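Local structure of alpha-catenin-like protein hmp-1 (Caenorhabditis elegans, 5H5M) at residues F240-D251 against S282-V293. The protein is an alpha-catenin of the cadherin-catenin complex at adherens junctions, binds beta-catenin and actin filaments, and is required for cell migration and shape change in the embryo. Numbering follows the deposited sequence.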
ATOM      1  N   PHE A 240      -6.049  -4.818   0.424  1.00 21.59           N
ATOM      2  CA  PHE A 240      -4.650  -5.129   0.179  1.00 25.01           C
ATOM      3  C   PHE A 240      -4.488  -6.076  -1.004  1.00 19.88           C
ATOM      4  O   PHE A 240      -3.601  -5.888  -1.828  1.00 21.17           O
ATOM      5  CB  PHE A 240      -3.987  -5.731   1.416  1.00 20.11           C
ATOM      6  CG  PHE A 240      -2.512  -5.948   1.246  1.00 24.30           C
ATOM      7  CD1 PHE A 240      -1.629  -4.887   1.366  1.00 24.79           C
ATOM      8  CD2 PHE A 240      -2.010  -7.202   0.936  1.00 20.50           C
ATOM      9  CE1 PHE A 240      -0.271  -5.074   1.196  1.00 20.92           C
ATOM     10  CE2 PHE A 240      -0.652  -7.397   0.768  1.00 17.99           C
ATOM     11  CZ  PHE A 240       0.218  -6.330   0.895  1.00 15.75           C
ATOM     12  N   LEU A 241      -5.353  -7.080  -1.092  1.00 19.01           N
ATOM     13  CA  LEU A 241      -5.271  -8.053  -2.172  1.00 18.86           C
ATOM     14  C   LEU A 241      -5.704  -7.452  -3.506  1.00 20.16           C
ATOM     15  O   LEU A 241      -5.147  -7.788  -4.551  1.00 22.93           O
ATOM     16  CB  LEU A 241      -6.120  -9.283  -1.847  1.00 24.39           C
ATOM     17  CG  LEU A 241      -5.680 -10.088  -0.622  1.00 26.44           C
ATOM     18  CD1 LEU A 241      -6.488 -11.363  -0.515  1.00 23.11           C
ATOM     19  CD2 LEU A 241      -4.189 -10.399  -0.668  1.00 27.44           C
ATOM     20  N   ALA A 242      -6.693  -6.562  -3.469  1.00 19.47           N
ATOM     21  CA  ALA A 242      -7.195  -5.929  -4.686  1.00 20.97           C
ATOM     22  C   ALA A 242      -6.155  -4.977  -5.273  1.00 23.89           C
ATOM     23  O   ALA A 242      -5.950  -4.936  -6.487  1.00 23.05           O
ATOM     24  CB  ALA A 242      -8.499  -5.188  -4.407  1.00 21.46           C
ATOM     25  N   VAL A 243      -5.501  -4.215  -4.402  1.00 24.62           N
ATOM     26  CA  VAL A 243      -4.445  -3.303  -4.820  1.00 23.53           C
ATOM     27  C   VAL A 243      -3.193  -4.077  -5.243  1.00 22.10           C
ATOM     28  O   VAL A 243      -2.566  -3.746  -6.250  1.00 26.19           O
ATOM     29  CB  VAL A 243      -4.092  -2.301  -3.697  1.00 25.86           C
ATOM     30  CG1 VAL A 243      -2.808  -1.556  -4.016  1.00 28.00           C
ATOM     31  CG2 VAL A 243      -5.239  -1.323  -3.479  1.00 24.31           C
ATOM     32  N   SER A 244      -2.845  -5.112  -4.483  1.00 19.03           N
ATOM     33  CA  SER A 244      -1.703  -5.961  -4.822  1.00 21.74           C
ATOM     34  C   SER A 244      -1.851  -6.543  -6.222  1.00 25.06           C
ATOM     35  O   SER A 244      -0.912  -6.518  -7.018  1.00 25.11           O
ATOM     36  CB  SER A 244      -1.537  -7.095  -3.809  1.00 16.03           C
ATOM     37  OG  SER A 244      -1.064  -6.609  -2.566  1.00 22.55           O
ATOM     38  N   GLU A 245      -3.041  -7.056  -6.517  1.00 21.62           N
ATOM     39  CA  GLU A 245      -3.320  -7.630  -7.827  1.00 23.28           C
ATOM     40  C   GLU A 245      -3.213  -6.573  -8.925  1.00 21.95           C
ATOM     41  O   GLU A 245      -2.638  -6.822  -9.981  1.00 25.14           O
ATOM     42  CB  GLU A 245      -4.708  -8.270  -7.838  1.00 23.84           C
ATOM     43  CG  GLU A 245      -5.095  -8.915  -9.150  1.00 26.66           C
ATOM     44  CD  GLU A 245      -6.505  -9.475  -9.122  1.00 35.08           C
ATOM     45  OE1 GLU A 245      -6.910 -10.023  -8.073  1.00 40.01           O
ATOM     46  OE2 GLU A 245      -7.210  -9.362 -10.147  1.00 38.86           O
ATOM     47  N   ALA A 246      -3.758  -5.390  -8.663  1.00 22.00           N
ATOM     48  CA  ALA A 246      -3.713  -4.301  -9.628  1.00 23.33           C
ATOM     49  C   ALA A 246      -2.282  -3.807  -9.838  1.00 23.33           C
ATOM     50  O   ALA A 246      -1.903  -3.431 -10.943  1.00 24.74           O
ATOM     51  CB  ALA A 246      -4.611  -3.152  -9.177  1.00 23.71           C
ATOM     52  N   HIS A 247      -1.492  -3.809  -8.769  1.00 22.41           N
ATOM     53  CA  HIS A 247      -0.120  -3.324  -8.844  1.00 20.14           C
ATOM     54  C   HIS A 247       0.784  -4.308  -9.588  1.00 19.25           C
ATOM     55  O   HIS A 247       1.712  -3.900 -10.283  1.00 18.41           O
ATOM     56  CB  HIS A 247       0.425  -3.049  -7.442  1.00 22.63           C
ATOM     57  CG  HIS A 247      -0.048  -1.753  -6.854  1.00 30.26           C
ATOM     58  ND1 HIS A 247       0.463  -1.234  -5.686  1.00 21.88           N
ATOM     59  CD2 HIS A 247      -0.983  -0.871  -7.286  1.00 23.08           C
ATOM     60  CE1 HIS A 247      -0.136  -0.083  -5.420  1.00 21.36           C
ATOM     61  NE2 HIS A 247      -1.016   0.156  -6.373  1.00 22.00           N
ATOM     62  N   ILE A 248       0.510  -5.601  -9.437  1.00 16.40           N
ATOM     63  CA  ILE A 248       1.236  -6.635 -10.169  1.00 24.21           C
ATOM     64  C   ILE A 248       1.031  -6.460 -11.675  1.00 30.06           C
ATOM     65  O   ILE A 248       1.957  -6.655 -12.467  1.00 32.66           O
ATOM     66  CB  ILE A 248       0.794  -8.051  -9.728  1.00 24.87           C
ATOM     67  CG1 ILE A 248       1.334  -8.363  -8.331  1.00 28.31           C
ATOM     68  CG2 ILE A 248       1.284  -9.103 -10.703  1.00 22.78           C
ATOM     69  CD1 ILE A 248       0.818  -9.658  -7.749  1.00 28.41           C
ATOM     70  N   VAL A 249      -0.180  -6.070 -12.062  1.00 27.13           N
ATOM     71  CA  VAL A 249      -0.482  -5.759 -13.456  1.00 20.80           C
ATOM     72  C   VAL A 249       0.310  -4.538 -13.927  1.00 29.61           C
ATOM     73  O   VAL A 249       0.901  -4.556 -15.009  1.00 29.68           O
ATOM     74  CB  VAL A 249      -1.990  -5.510 -13.662  1.00 23.13           C
ATOM     75  CG1 VAL A 249      -2.264  -4.914 -15.045  1.00 22.24           C
ATOM     76  CG2 VAL A 249      -2.772  -6.800 -13.457  1.00 18.83           C
ATOM     77  N   GLU A 250       0.323  -3.486 -13.110  1.00 36.51           N
ATOM     78  CA  GLU A 250       1.117  -2.287 -13.392  1.00 29.41           C
ATOM     79  C   GLU A 250       2.596  -2.610 -13.588  1.00 26.63           C
ATOM     80  O   GLU A 250       3.229  -2.116 -14.524  1.00 24.78           O
ATOM     81  CB  GLU A 250       0.984  -1.264 -12.264  1.00 26.62           C
ATOM     82  CG  GLU A 250      -0.362  -0.583 -12.151  1.00 39.82           C
ATOM     83  CD  GLU A 250      -0.366   0.486 -11.071  1.00 51.05           C
ATOM     84  OE1 GLU A 250      -1.456   0.997 -10.735  1.00 53.59           O
ATOM     85  OE2 GLU A 250       0.726   0.814 -10.557  1.00 45.87           O
ATOM     86  N   ASP A 251       3.140  -3.429 -12.692  1.00 20.80           N
ATOM     87  CA  ASP A 251       4.542  -3.833 -12.772  1.00 26.16           C
ATOM     88  C   ASP A 251       4.845  -4.542 -14.086  1.00 23.25           C
ATOM     89  O   ASP A 251       5.874  -4.290 -14.711  1.00 31.95           O
ATOM     90  CB  ASP A 251       4.914  -4.744 -11.603  1.00 18.26           C
ATOM     91  CG  ASP A 251       4.839  -4.043 -10.266  1.00 34.10           C
ATOM     92  OD1 ASP A 251       4.916  -2.794 -10.237  1.00 32.93           O
ATOM     93  OD2 ASP A 251       4.712  -4.750  -9.242  1.00 37.38           O
ATOM     94  N   SER A 282       9.686  -6.078  -8.074  1.00 29.50           N
ATOM     95  CA  SER A 282       8.474  -5.567  -7.433  1.00 25.12           C
ATOM     96  C   SER A 282       7.412  -6.654  -7.334  1.00 24.33           C
ATOM     97  O   SER A 282       6.779  -6.826  -6.292  1.00 29.31           O
ATOM     98  CB  SER A 282       7.913  -4.362  -8.196  1.00 21.87           C
ATOM     99  OG  SER A 282       8.801  -3.259  -8.152  1.00 32.17           O
ATOM    100  N   ILE A 283       7.217  -7.377  -8.430  1.00 28.19           N
ATOM    101  CA  ILE A 283       6.242  -8.458  -8.479  1.00 23.53           C
ATOM    102  C   ILE A 283       6.550  -9.523  -7.429  1.00 19.42           C
ATOM    103  O   ILE A 283       5.659  -9.973  -6.710  1.00 23.41           O
ATOM    104  CB  ILE A 283       6.199  -9.095  -9.875  1.00 22.63           C
ATOM    105  CG1 ILE A 283       5.633  -8.092 -10.879  1.00 22.24           C
ATOM    106  CG2 ILE A 283       5.365 -10.368  -9.864  1.00 24.18           C
ATOM    107  CD1 ILE A 283       5.516  -8.616 -12.286  1.00 29.14           C
ATOM    108  N   ARG A 284       7.818  -9.905  -7.328  1.00 22.45           N
ATOM    109  CA  ARG A 284       8.230 -10.898  -6.343  1.00 28.30           C
ATOM    110  C   ARG A 284       7.928 -10.419  -4.923  1.00 35.70           C
ATOM    111  O   ARG A 284       7.344 -11.153  -4.122  1.00 29.41           O
ATOM    112  CB  ARG A 284       9.721 -11.216  -6.486  1.00 23.69           C
ATOM    113  CG  ARG A 284      10.226 -12.209  -5.453  1.00 28.62           C
ATOM    114  CD  ARG A 284      11.711 -12.506  -5.614  1.00 29.98           C
ATOM    115  NE  ARG A 284      12.175 -13.433  -4.583  1.00 41.03           N
ATOM    116  CZ  ARG A 284      12.233 -14.754  -4.733  1.00 51.21           C
ATOM    117  NH1 ARG A 284      11.872 -15.313  -5.881  1.00 50.80           N
ATOM    118  NH2 ARG A 284      12.664 -15.516  -3.736  1.00 53.17           N
ATOM    119  N   GLY A 285       8.325  -9.184  -4.625  1.00 28.43           N
ATOM    120  CA  GLY A 285       8.113  -8.602  -3.315  1.00 28.39           C
ATOM    121  C   GLY A 285       6.649  -8.521  -2.927  1.00 28.46           C
ATOM    122  O   GLY A 285       6.275  -8.893  -1.815  1.00 29.09           O
ATOM    123  N   ARG A 286       5.821  -8.036  -3.846  1.00 26.23           N
ATOM    124  CA  ARG A 286       4.387  -7.913  -3.602  1.00 28.88           C
ATOM    125  C   ARG A 286       3.735  -9.279  -3.410  1.00 28.89           C
ATOM    126  O   ARG A 286       2.887  -9.457  -2.533  1.00 24.62           O
ATOM    127  CB  ARG A 286       3.705  -7.175  -4.755  1.00 26.24           C
ATOM    128  CG  ARG A 286       4.145  -5.730  -4.951  1.00 28.66           C
ATOM    129  CD  ARG A 286       3.213  -5.023  -5.927  1.00 22.68           C
ATOM    130  NE  ARG A 286       3.896  -4.021  -6.739  1.00 17.99           N
ATOM    131  CZ  ARG A 286       4.067  -2.751  -6.382  1.00 19.17           C
ATOM    132  NH1 ARG A 286       3.615  -2.316  -5.212  1.00 19.44           N
ATOM    133  NH2 ARG A 286       4.699  -1.916  -7.195  1.00 23.39           N
ATOM    134  N   ALA A 287       4.136 -10.239  -4.237  1.00 22.71           N
ATOM    135  CA  ALA A 287       3.601 -11.592  -4.169  1.00 23.47           C
ATOM    136  C   ALA A 287       3.905 -12.234  -2.822  1.00 28.26           C
ATOM    137  O   ALA A 287       3.058 -12.915  -2.243  1.00 37.72           O
ATOM    138  CB  ALA A 287       4.161 -12.448  -5.304  1.00 19.21           C
ATOM    139  N   LEU A 288       5.116 -12.012  -2.323  1.00 25.16           N
ATOM    140  CA  LEU A 288       5.515 -12.577  -1.042  1.00 27.28           C
ATOM    141  C   LEU A 288       4.790 -11.884   0.113  1.00 29.84           C
ATOM    142  O   LEU A 288       4.481 -12.512   1.131  1.00 33.35           O
ATOM    143  CB  LEU A 288       7.032 -12.488  -0.864  1.00 19.38           C
ATOM    144  CG  LEU A 288       7.828 -13.491  -1.707  1.00 36.75           C
ATOM    145  CD1 LEU A 288       9.333 -13.330  -1.509  1.00 22.36           C
ATOM    146  CD2 LEU A 288       7.391 -14.915  -1.390  1.00 26.11           C
ATOM    147  N   ARG A 289       4.517 -10.592  -0.045  1.00 17.53           N
ATOM    148  CA  ARG A 289       3.724  -9.859   0.939  1.00 26.19           C
ATOM    149  C   ARG A 289       2.303 -10.419   1.005  1.00 25.53           C
ATOM    150  O   ARG A 289       1.736 -10.565   2.088  1.00 21.87           O
ATOM    151  CB  ARG A 289       3.700  -8.366   0.607  1.00 16.57           C
ATOM    152  CG  ARG A 289       4.934  -7.615   1.074  1.00 18.46           C
ATOM    153  CD  ARG A 289       4.877  -7.365   2.581  1.00 18.39           C
ATOM    154  NE  ARG A 289       3.910  -6.320   2.909  1.00 26.57           N
ATOM    155  CZ  ARG A 289       3.167  -6.299   4.012  1.00 29.81           C
ATOM    156  NH1 ARG A 289       3.264  -7.272   4.910  1.00 30.63           N
ATOM    157  NH2 ARG A 289       2.315  -5.304   4.212  1.00 18.13           N
ATOM    158  N   VAL A 290       1.741 -10.735  -0.158  1.00 20.45           N
ATOM    159  CA  VAL A 290       0.428 -11.367  -0.241  1.00 19.48           C
ATOM    160  C   VAL A 290       0.421 -12.696   0.518  1.00 23.63           C
ATOM    161  O   VAL A 290      -0.519 -12.996   1.253  1.00 27.26           O
ATOM    162  CB  VAL A 290       0.008 -11.604  -1.712  1.00 23.95           C
ATOM    163  CG1 VAL A 290      -1.142 -12.609  -1.805  1.00 26.32           C
ATOM    164  CG2 VAL A 290      -0.367 -10.292  -2.372  1.00 14.50           C
ATOM    165  N   CYS A 291       1.480 -13.482   0.352  1.00 17.69           N
ATOM    166  CA  CYS A 291       1.612 -14.744   1.077  1.00 22.72           C
ATOM    167  C   CYS A 291       1.651 -14.528   2.588  1.00 23.72           C
ATOM    168  O   CYS A 291       0.956 -15.220   3.335  1.00 24.47           O
ATOM    169  CB  CYS A 291       2.868 -15.500   0.629  1.00 19.98           C
ATOM    170  SG  CYS A 291       2.809 -16.101  -1.080  1.00 30.81           S
ATOM    171  N   ASP A 292       2.463 -13.571   3.031  1.00 20.18           N
ATOM    172  CA  ASP A 292       2.592 -13.267   4.458  1.00 19.90           C
ATOM    173  C   ASP A 292       1.263 -12.866   5.087  1.00 27.34           C
ATOM    174  O   ASP A 292       0.883 -13.369   6.145  1.00 35.47           O
ATOM    175  CB  ASP A 292       3.606 -12.144   4.683  1.00 20.87           C
ATOM    176  CG  ASP A 292       5.032 -12.587   4.447  1.00 37.54           C
ATOM    177  OD1 ASP A 292       5.290 -13.808   4.478  1.00 43.97           O
ATOM    178  OD2 ASP A 292       5.897 -11.709   4.236  1.00 45.18           O
ATOM    179  N   VAL A 293       0.563 -11.956   4.420  1.00 25.52           N
ATOM    180  CA  VAL A 293      -0.650 -11.353   4.956  1.00 23.27           C
ATOM    181  C   VAL A 293      -1.818 -12.338   4.989  1.00 21.76           C
ATOM    182  O   VAL A 293      -2.618 -12.332   5.923  1.00 29.94           O
ATOM    183  CB  VAL A 293      -1.032 -10.097   4.138  1.00 25.84           C
ATOM    184  CG1 VAL A 293      -2.405  -9.588   4.519  1.00 30.74           C
ATOM    185  CG2 VAL A 293       0.008  -9.002   4.344  1.00 18.41           C
TER
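Arg286 crosses from helix 276-300 to Asp251 on helix 237-260, and its side chain can be followed atom by atom. Arg286 CB comes within 4.5 Å of Ile248 CG1. Arg286 CD lies against His247 CB (3.7 Å), and a bend at chi3 (-147°) turns the guanidinium toward the carboxylate. Arg286 NE then meets Asp251 OD2 at 2.7 Å in a nearly straight bond (173°), while Arg286 NH2 reaches Asp251 OD1 at 3.2 Å. NE and NH2 thus grip one oxygen each, side-on, with both syn lone pairs used and the two planes nearly coplanar. His247 CB covers one guanidinium face; the imidazole stands steeply to that plane and hydrogen-bonds Asp117 and Ser120. The remaining nitrogen, NH1, pairs with Asp121, and Asp251 OD1 also with Arg254, so the buried charges are shared across a network. Replacing the arginine by an alanine is likely to leave Asp251 OD2 without its NE partner and Asp121 without NH1, with Arg254 still pairing with the Asp251 carboxylate. Asp251 CB packs on Ile283 CG1 (3.5 Å). Farther along, Val290 CG2 packs on Ser244 CB (3.7 Å), and the Phe240 ring edge faces Val290 N. The axes of 240-251 and 282-293 approach to 9.6 Å at 167°, an antiparallel helix pair of the kind that builds the four-helix bundles of the vinculin/alpha-catenin family, here in the M domain.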